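Local coordinates for protein regulator of nonsense transcripts 2 (Homo sapiens, PDB 4CEK) that takes part in nonsense-mediated mRNA decay as the factor UPF2, represented here by the second of its three MIF4G domains, at residues Y172-L175 / V176-H180; A14-F17 / Y18-I22; A253-L256 / L257-G261; I220-L223 / T224-K227. All blocks are in the same frame, centred on the assembly; numbering follows the deposited sequence.

Contact 1 (Y172-L175 / V176-H180); sequences YARL and VATLH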
# COMPACT_ATOMS: atom_id res chain seq x y z
N TYR A 172 3.68 6.24 4.77
CA TYR A 172 2.90 5.28 5.51
C TYR A 172 3.42 3.86 5.37
O TYR A 172 3.52 3.14 6.37
CB TYR A 172 1.45 5.39 5.13
CG TYR A 172 0.77 6.59 5.74
CD1 TYR A 172 1.51 7.64 6.33
CD2 TYR A 172 -0.61 6.68 5.74
CE1 TYR A 172 0.86 8.73 6.91
CE2 TYR A 172 -1.26 7.76 6.30
CZ TYR A 172 -0.54 8.78 6.89
OH TYR A 172 -1.25 9.85 7.44
N ALA A 173 3.83 3.46 4.19
CA ALA A 173 4.48 2.16 4.05
C ALA A 173 5.82 2.09 4.79
O ALA A 173 6.18 1.04 5.32
CB ALA A 173 4.68 1.80 2.57
N ARG A 174 6.60 3.17 4.77
CA ARG A 174 7.89 3.18 5.48
C ARG A 174 7.70 2.99 7.00
O ARG A 174 8.40 2.20 7.62
CB ARG A 174 8.68 4.47 5.22
CG ARG A 174 10.19 4.29 5.41
CD ARG A 174 10.96 5.55 5.11
NE ARG A 174 12.17 5.70 5.93
CZ ARG A 174 13.38 5.22 5.66
NH1 ARG A 174 13.62 4.54 4.55
NH2 ARG A 174 14.39 5.44 6.50
N LEU A 175 6.75 3.72 7.56
CA LEU A 175 6.35 3.58 8.97
C LEU A 175 6.11 2.11 9.30
O LEU A 175 6.78 1.55 10.16
CB LEU A 175 5.07 4.39 9.25
CG LEU A 175 4.65 4.55 10.73
CD1 LEU A 175 5.80 5.14 11.57
CD2 LEU A 175 3.43 5.44 10.79
N VAL A 176 5.19 1.48 8.54
CA VAL A 176 4.80 0.11 8.79
C VAL A 176 6.01 -0.81 8.74
O VAL A 176 6.18 -1.63 9.62
CB VAL A 176 3.71 -0.35 7.80
CG1 VAL A 176 3.55 -1.86 7.88
CG2 VAL A 176 2.39 0.38 8.09
N ALA A 177 6.86 -0.65 7.74
CA ALA A 177 8.00 -1.55 7.59
C ALA A 177 9.06 -1.29 8.66
O ALA A 177 9.85 -2.17 9.00
CB ALA A 177 8.60 -1.40 6.21
N THR A 178 9.10 -0.06 9.15
CA THR A 178 10.07 0.32 10.18
C THR A 178 9.65 -0.24 11.56
O THR A 178 10.48 -0.65 12.36
CB THR A 178 10.23 1.85 10.23
OG1 THR A 178 10.73 2.32 8.97
CG2 THR A 178 11.20 2.22 11.32
N LEU A 179 8.35 -0.26 11.82
CA LEU A 179 7.79 -0.84 13.01
C LEU A 179 7.82 -2.37 13.03
O LEU A 179 7.88 -2.98 14.10
CB LEU A 179 6.36 -0.33 13.20
CG LEU A 179 6.27 1.17 13.50
CD1 LEU A 179 4.83 1.64 13.64
CD2 LEU A 179 7.07 1.47 14.76
N HIS A 180 7.80 -3.00 11.87
CA HIS A 180 7.52 -4.44 11.77
C HIS A 180 8.43 -5.34 12.57
O HIS A 180 7.97 -6.33 13.15
CB HIS A 180 7.54 -4.85 10.30
CG HIS A 180 7.39 -6.33 10.07
ND1 HIS A 180 6.23 -6.98 10.26
CD2 HIS A 180 8.32 -7.28 9.65
CE1 HIS A 180 6.39 -8.28 9.95
NE2 HIS A 180 7.67 -8.46 9.58
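Leu-179 lies back along Leu-175, and Thr-178 reaches back to Arg-174, one turn earlier in the buried helix 169-179 of the all-helical MIF4G fold. With chi1 at -66°, Leu-179 has CG beside its backbone N and opposite the carbonyl carbon, which lays it over the preceding turn. Its CB sits 3.6 Å from Leu-175 O, and CG comes closer, to 3.4 Å from the same Leu-175 O. At the tip, CD1 rests against the branch point of the other leucine, 4.1 Å from Leu-175 CG, so that the two side chains run side by side and point the same way. The backbone beneath is regular, Leu-179 N bonding Leu-175 O at 2.9 Å. Beyond this pair, Leu-179 packs on Leu-154 of helix 148-159 and Leu-175 on Ile-134 and Ala-138 of helix 131-144, which joins the helix to two neighbours. Arg-174 carries its guanidinium away from the turn to the carbonyl of Phe-17 and a salt bridge with Asp-135, but its own carbonyl stays in the contact and is held twice by one residue. Thr-178 N approaches Arg-174 O at 2.8 Å, tilted 19° from the carbonyl plane. The hydroxyl of the same threonine, folded back beside its backbone N, donates from above that plane, with OG1 2.7 Å from Arg-174 O and a C=O...OG1 angle of 136°.

Contact 2 (A14-F17 / Y18-I22); sequences ARNF and YENLI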
# COMPACT_ATOMS: atom_id res chain seq x y z
N ALA A 14 16.10 6.24 -3.72
CA ALA A 14 15.10 5.17 -3.76
C ALA A 14 15.63 3.97 -3.02
O ALA A 14 14.95 3.40 -2.16
CB ALA A 14 14.76 4.78 -5.20
N ARG A 15 16.86 3.58 -3.35
CA ARG A 15 17.52 2.51 -2.64
C ARG A 15 17.48 2.77 -1.13
O ARG A 15 17.26 1.86 -0.36
CB ARG A 15 18.97 2.33 -3.13
CG ARG A 15 19.43 0.88 -3.18
CD ARG A 15 20.55 0.57 -2.21
NE ARG A 15 21.85 1.04 -2.70
CZ ARG A 15 22.56 2.07 -2.21
NH1 ARG A 15 22.12 2.80 -1.18
NH2 ARG A 15 23.74 2.37 -2.76
N ASN A 16 17.66 4.02 -0.71
CA ASN A 16 17.71 4.34 0.72
C ASN A 16 16.32 4.47 1.33
O ASN A 16 16.10 4.15 2.50
CB ASN A 16 18.52 5.63 0.97
CG ASN A 16 20.01 5.47 0.66
OD1 ASN A 16 20.61 6.31 -0.01
ND2 ASN A 16 20.61 4.39 1.13
N PHE A 17 15.38 4.93 0.53
CA PHE A 17 14.03 5.10 1.03
C PHE A 17 13.39 3.73 1.30
O PHE A 17 12.61 3.59 2.24
CB PHE A 17 13.19 5.93 0.06
CG PHE A 17 11.84 6.29 0.60
CD1 PHE A 17 11.69 7.39 1.42
CD2 PHE A 17 10.73 5.51 0.32
CE1 PHE A 17 10.45 7.72 1.93
CE2 PHE A 17 9.49 5.85 0.82
CZ PHE A 17 9.35 6.95 1.63
N TYR A 18 13.78 2.72 0.51
CA TYR A 18 13.11 1.42 0.55
C TYR A 18 13.92 0.39 1.29
O TYR A 18 13.34 -0.56 1.77
CB TYR A 18 12.74 0.94 -0.88
CG TYR A 18 11.60 1.73 -1.45
CD1 TYR A 18 10.31 1.58 -0.94
CD2 TYR A 18 11.80 2.68 -2.45
CE1 TYR A 18 9.25 2.33 -1.41
CE2 TYR A 18 10.73 3.44 -2.94
CZ TYR A 18 9.47 3.26 -2.41
OH TYR A 18 8.39 3.98 -2.86
N GLU A 19 15.23 0.58 1.41
CA GLU A 19 16.11 -0.42 2.00
C GLU A 19 16.83 0.01 3.27
O GLU A 19 17.27 -0.86 4.02
CB GLU A 19 17.15 -0.86 0.99
CG GLU A 19 16.58 -1.24 -0.36
CD GLU A 19 17.48 -2.16 -1.15
OE1 GLU A 19 18.67 -2.29 -0.81
OE2 GLU A 19 16.98 -2.78 -2.12
N ASN A 20 17.00 1.31 3.51
CA ASN A 20 17.72 1.77 4.72
C ASN A 20 16.78 2.35 5.75
O ASN A 20 16.45 3.54 5.75
CB ASN A 20 18.84 2.76 4.36
CG ASN A 20 20.00 2.06 3.67
OD1 ASN A 20 20.46 2.48 2.61
ND2 ASN A 20 20.43 0.94 4.24
N LEU A 21 16.35 1.45 6.62
CA LEU A 21 15.36 1.75 7.64
C LEU A 21 16.11 2.00 8.95
O LEU A 21 17.24 1.53 9.12
CB LEU A 21 14.36 0.58 7.77
CG LEU A 21 13.45 0.28 6.56
CD1 LEU A 21 12.40 -0.76 6.90
CD2 LEU A 21 12.79 1.56 6.08
N ILE A 22 15.49 2.76 9.84
CA ILE A 22 16.04 2.90 11.18
C ILE A 22 15.82 1.59 11.92
O ILE A 22 14.73 1.01 11.87
CB ILE A 22 15.43 4.08 11.95
CG1 ILE A 22 15.92 5.41 11.37
CG2 ILE A 22 15.83 4.02 13.42
CD1 ILE A 22 16.20 6.46 12.43
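The last turn of helix 13-19 brings Phe-17 and Tyr-18 together in a T-shaped (edge-to-face) pair just before Asn-20 leaves the helical backbone. The ring planes stand at 79° and the centroids are 5.1 Å apart. Phe-17 supplies the edge: CD2 hangs over the centre of the tyrosine ring, 3.8 Å from Tyr-18 CZ. The first torsions bring the rings together: Phe-17 has CG opposite its backbone N (chi1 -172°), Tyr-18 beside its own (chi1 -72°). The carbonyl of Ala-14 lies at the tyrosine's edge, with O 3.2 Å from Tyr-18 CD2, and also accepts the backbone bond from Tyr-18 N. Beyond the turn the phenol oxygen is hydrogen-bonded to Glu-222, and the ring lies nearly parallel to Trp-9. Were Tyr-18 an alanine, the Phe-17 edge would probably lose the aromatic face it points at, and Glu-222 its phenol partner. On the solvent side, Glu-19 OE1 lies 3.7 Å from Arg-15 CD, so the acid meets the aliphatic part of the arginine. The charged ends turn elsewhere, Arg-15 to a salt bridge with Glu-12 and Glu-19 to the indole N-H of Trp-9. The edge-to-face ring contact, probably with a weak electrostatic part, helps orient the two rings, while Arg-15 NE and Glu-19 OE1, 5.0 Å apart, form no salt bridge and would probably attract each other only weakly.

Contact 3 (A253-L256 / L257-G261); sequences ACTL and LETCG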
# COMPACT_ATOMS: atom_id res chain seq x y z
N ALA A 253 -4.76 -2.84 -12.54
CA ALA A 253 -3.53 -3.52 -12.97
C ALA A 253 -2.39 -2.58 -13.34
O ALA A 253 -1.23 -2.85 -13.00
CB ALA A 253 -3.81 -4.41 -14.18
N CYS A 254 -2.72 -1.53 -14.10
CA CYS A 254 -1.75 -0.60 -14.66
C CYS A 254 -1.25 0.30 -13.57
O CYS A 254 -0.04 0.59 -13.51
CB CYS A 254 -2.33 0.22 -15.86
SG CYS A 254 -2.67 -0.80 -17.36
N THR A 255 -2.15 0.75 -12.69
CA THR A 255 -1.73 1.42 -11.43
C THR A 255 -0.79 0.54 -10.59
O THR A 255 0.28 0.99 -10.15
CB THR A 255 -2.91 1.79 -10.58
OG1 THR A 255 -3.88 2.47 -11.39
CG2 THR A 255 -2.45 2.70 -9.42
N LEU A 256 -1.15 -0.74 -10.41
CA LEU A 256 -0.29 -1.62 -9.63
C LEU A 256 1.08 -1.67 -10.24
O LEU A 256 2.09 -1.52 -9.53
CB LEU A 256 -0.87 -3.06 -9.53
CG LEU A 256 -0.13 -4.11 -8.68
CD1 LEU A 256 0.03 -3.57 -7.26
CD2 LEU A 256 -0.92 -5.40 -8.66
N LEU A 257 1.15 -1.87 -11.56
CA LEU A 257 2.47 -2.01 -12.24
C LEU A 257 3.30 -0.70 -12.26
O LEU A 257 4.52 -0.74 -12.17
CB LEU A 257 2.31 -2.59 -13.65
CG LEU A 257 1.78 -4.02 -13.76
CD1 LEU A 257 1.20 -4.34 -15.16
CD2 LEU A 257 2.92 -4.93 -13.37
N GLU A 258 2.65 0.44 -12.35
CA GLU A 258 3.34 1.72 -12.21
C GLU A 258 3.97 1.89 -10.81
O GLU A 258 5.02 2.50 -10.66
CB GLU A 258 2.39 2.89 -12.41
CG GLU A 258 1.96 3.23 -13.84
CD GLU A 258 0.99 4.41 -13.82
OE1 GLU A 258 1.25 5.37 -13.04
OE2 GLU A 258 -0.04 4.38 -14.54
N THR A 259 3.30 1.35 -9.79
CA THR A 259 3.73 1.52 -8.42
C THR A 259 4.88 0.55 -8.14
O THR A 259 5.84 0.95 -7.56
CB THR A 259 2.54 1.34 -7.43
OG1 THR A 259 1.43 2.17 -7.83
CG2 THR A 259 2.95 1.71 -5.99
N CYS A 260 4.78 -0.73 -8.52
CA CYS A 260 5.82 -1.73 -8.12
C CYS A 260 6.24 -2.71 -9.19
O CYS A 260 7.00 -3.61 -8.89
CB CYS A 260 5.37 -2.55 -6.91
SG CYS A 260 3.97 -3.70 -7.18
N GLY A 261 5.81 -2.53 -10.43
CA GLY A 261 6.18 -3.42 -11.54
C GLY A 261 7.68 -3.52 -11.77
O GLY A 261 8.19 -4.60 -12.08
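A chi1 of -51° in Thr-259 sets OG1 beside its own backbone N, and from there the hydroxyl reaches back one turn to the carbonyl of Thr-255. Leu-256 has CG opposite its backbone N (chi1 -177°), whereas Cys-260 holds SG in the crowded position between N and the carbonyl carbon (chi1 68°); together these torsions turn leucine methyl and sulfur toward each other. The contact lies along the middle of the long helix 247-266. Thr-259 OG1 donates to Thr-255 O at 2.8 Å and Thr-259 N to the same Thr-255 O at 3.1 Å. The two donors come from opposite faces of the carbonyl plane, the hydroxyl well above it and the amide only slightly tilted. With a valine in place of Thr-259 the hydroxyl donor is gone, and the Thr-255 carbonyl would probably be left to the backbone amide, less firmly held on the hydroxyl's face. One residue on, Leu-256 CD1 packs against Cys-260 SG at 3.9 Å, and that sulfur also lies 3.7 Å from Leu-256 O, the carbonyl that bonds Cys-260 N. Leu-257 leans back over its own preceding turn, CG 3.3 Å from Ala-253 O. The hydroxyl of Thr-255 turns the other way, to the carbonyl of Glu-251. Around the helix, the threonine side meets helix 210-225 through Arg-218, Leu-256 and Cys-260 both touch Thr-234 of helix 231-243, Leu-257 packs on Leu-278 and Met-281 of helix 268-287, and Cys-254 faces Met-297 and Ala-301 of helix 292-305.

Contact 4 (I220-L223 / T224-K227); sequences IGEL and TKFK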
# COMPACT_ATOMS: atom_id res chain seq x y z
N ILE A 220 -0.91 -1.16 -1.70
CA ILE A 220 -0.32 -2.48 -1.84
C ILE A 220 1.03 -2.44 -2.56
O ILE A 220 2.01 -3.18 -2.22
CB ILE A 220 -1.28 -3.45 -2.57
CG1 ILE A 220 -2.50 -3.72 -1.66
CG2 ILE A 220 -0.54 -4.72 -2.92
CD1 ILE A 220 -3.70 -4.47 -2.25
N GLY A 221 1.12 -1.56 -3.56
CA GLY A 221 2.38 -1.42 -4.29
C GLY A 221 3.50 -0.92 -3.43
O GLY A 221 4.62 -1.39 -3.51
N GLU A 222 3.22 0.09 -2.63
CA GLU A 222 4.27 0.68 -1.75
C GLU A 222 4.75 -0.35 -0.70
O GLU A 222 5.95 -0.57 -0.50
CB GLU A 222 3.72 1.93 -1.06
CG GLU A 222 3.65 3.16 -1.98
CD GLU A 222 5.00 3.44 -2.64
OE1 GLU A 222 6.05 3.26 -1.98
OE2 GLU A 222 5.05 3.78 -3.84
N LEU A 223 3.79 -1.05 -0.13
CA LEU A 223 4.05 -2.13 0.80
C LEU A 223 4.83 -3.27 0.18
O LEU A 223 5.57 -3.95 0.87
CB LEU A 223 2.72 -2.62 1.42
CG LEU A 223 2.19 -1.62 2.47
CD1 LEU A 223 0.75 -1.86 2.80
CD2 LEU A 223 3.05 -1.69 3.74
N THR A 224 4.67 -3.48 -1.13
CA THR A 224 5.38 -4.56 -1.81
C THR A 224 6.84 -4.18 -1.92
O THR A 224 7.75 -5.03 -1.71
CB THR A 224 4.80 -4.80 -3.23
OG1 THR A 224 3.41 -5.15 -3.13
CG2 THR A 224 5.54 -5.91 -3.97
N LYS A 225 7.08 -2.91 -2.27
CA LYS A 225 8.46 -2.42 -2.39
C LYS A 225 9.18 -2.50 -1.04
O LYS A 225 10.37 -2.66 -1.01
CB LYS A 225 8.53 -0.98 -2.99
CG LYS A 225 8.31 -0.94 -4.53
CD LYS A 225 8.28 0.47 -5.15
CE LYS A 225 7.18 1.36 -4.59
NZ LYS A 225 6.93 2.63 -5.37
N PHE A 226 8.43 -2.42 0.06
CA PHE A 226 9.01 -2.59 1.40
C PHE A 226 9.04 -4.07 1.90
O PHE A 226 9.46 -4.32 3.04
CB PHE A 226 8.25 -1.70 2.39
CG PHE A 226 8.74 -0.28 2.41
CD1 PHE A 226 9.97 0.02 2.93
CD2 PHE A 226 7.97 0.73 1.91
CE1 PHE A 226 10.44 1.31 2.94
CE2 PHE A 226 8.40 2.02 1.92
CZ PHE A 226 9.64 2.32 2.44
N LYS A 227 8.59 -5.00 1.06
CA LYS A 227 8.49 -6.42 1.39
C LYS A 227 7.52 -6.69 2.54
O LYS A 227 7.69 -7.68 3.22
CB LYS A 227 9.87 -7.02 1.76
CG LYS A 227 10.98 -6.69 0.77
CD LYS A 227 12.31 -7.27 1.23
CE LYS A 227 13.48 -6.71 0.41
NZ LYS A 227 14.81 -6.79 1.10
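Lys-225 NZ is gripped from several sides: it forms a salt bridge with Glu-222 OE2 at 2.7 Å, donates to the carbonyl of Thr-259 on helix 247-266, and has a weak bond to the hydroxyl of Tyr-18. This happens at the C-terminal end of helix 210-225, which closes in a Schellman motif at Lys-227. Glu-222 bends at chi2 (-54°) and Lys-225 at chi3 (-60°), so both chains fold over the same turn and their ends cross. The ammonium meets OE2 on its syn side, 35° out of the carboxylate plane, while Lys-225 CE lies 3.4 Å from Glu-222 OE1. That second carboxylate oxygen is taken by the phenol of Tyr-18, and both partners would be expected to stabilise a negative charge on this buried acid. Elsewhere on the turn, Thr-224 OG1 lies 2.6 Å from Ile-220 O, donating from above the carbonyl plane; the bond from Thr-224 N to that carbonyl is weak. The same hydroxyl is hydrogen-bonded to Thr-234 on helix 231-243, so it links this turn to the next helix. Ile-220 and Leu-223 face helix 185-203, where both pack on Leu-194. At the helix end, Lys-227 adopts a positive phi and its N bonds Thr-224 O at 2.9 Å. Just before it, Phe-226 brings a corner of its ring, CD2, against Ala-173 of helix 169-179, while its backbone N bonds Glu-222 O at 3.1 Å and CD2 itself stands 3.4 Å from that same Glu-222 O.

In the fold
From the N terminus the order is contact 2, contact 1, contact 4 and contact 3. Each is local, made within one helix or at its end, and encloses no loop; all lie in series, so none nests or crosses. The short helix 13-19 and the loop after it lie along helix 169-179 and against the C-terminal end of helix 210-225: Arg-174 of contact 1 takes backbone carbonyls of Phe-17 and Asn-20, and Phe-226 of contact 4 lies against Tyr-18. Contact 4 is the hub, touching the other three: Phe-226 packs on Ala-177, and Gly-221 receives the Thr-259 methyl of contact 3. Contacts 1 and 3 lie apart, on opposite sides of the chain's centre, bridged by helix 210-225.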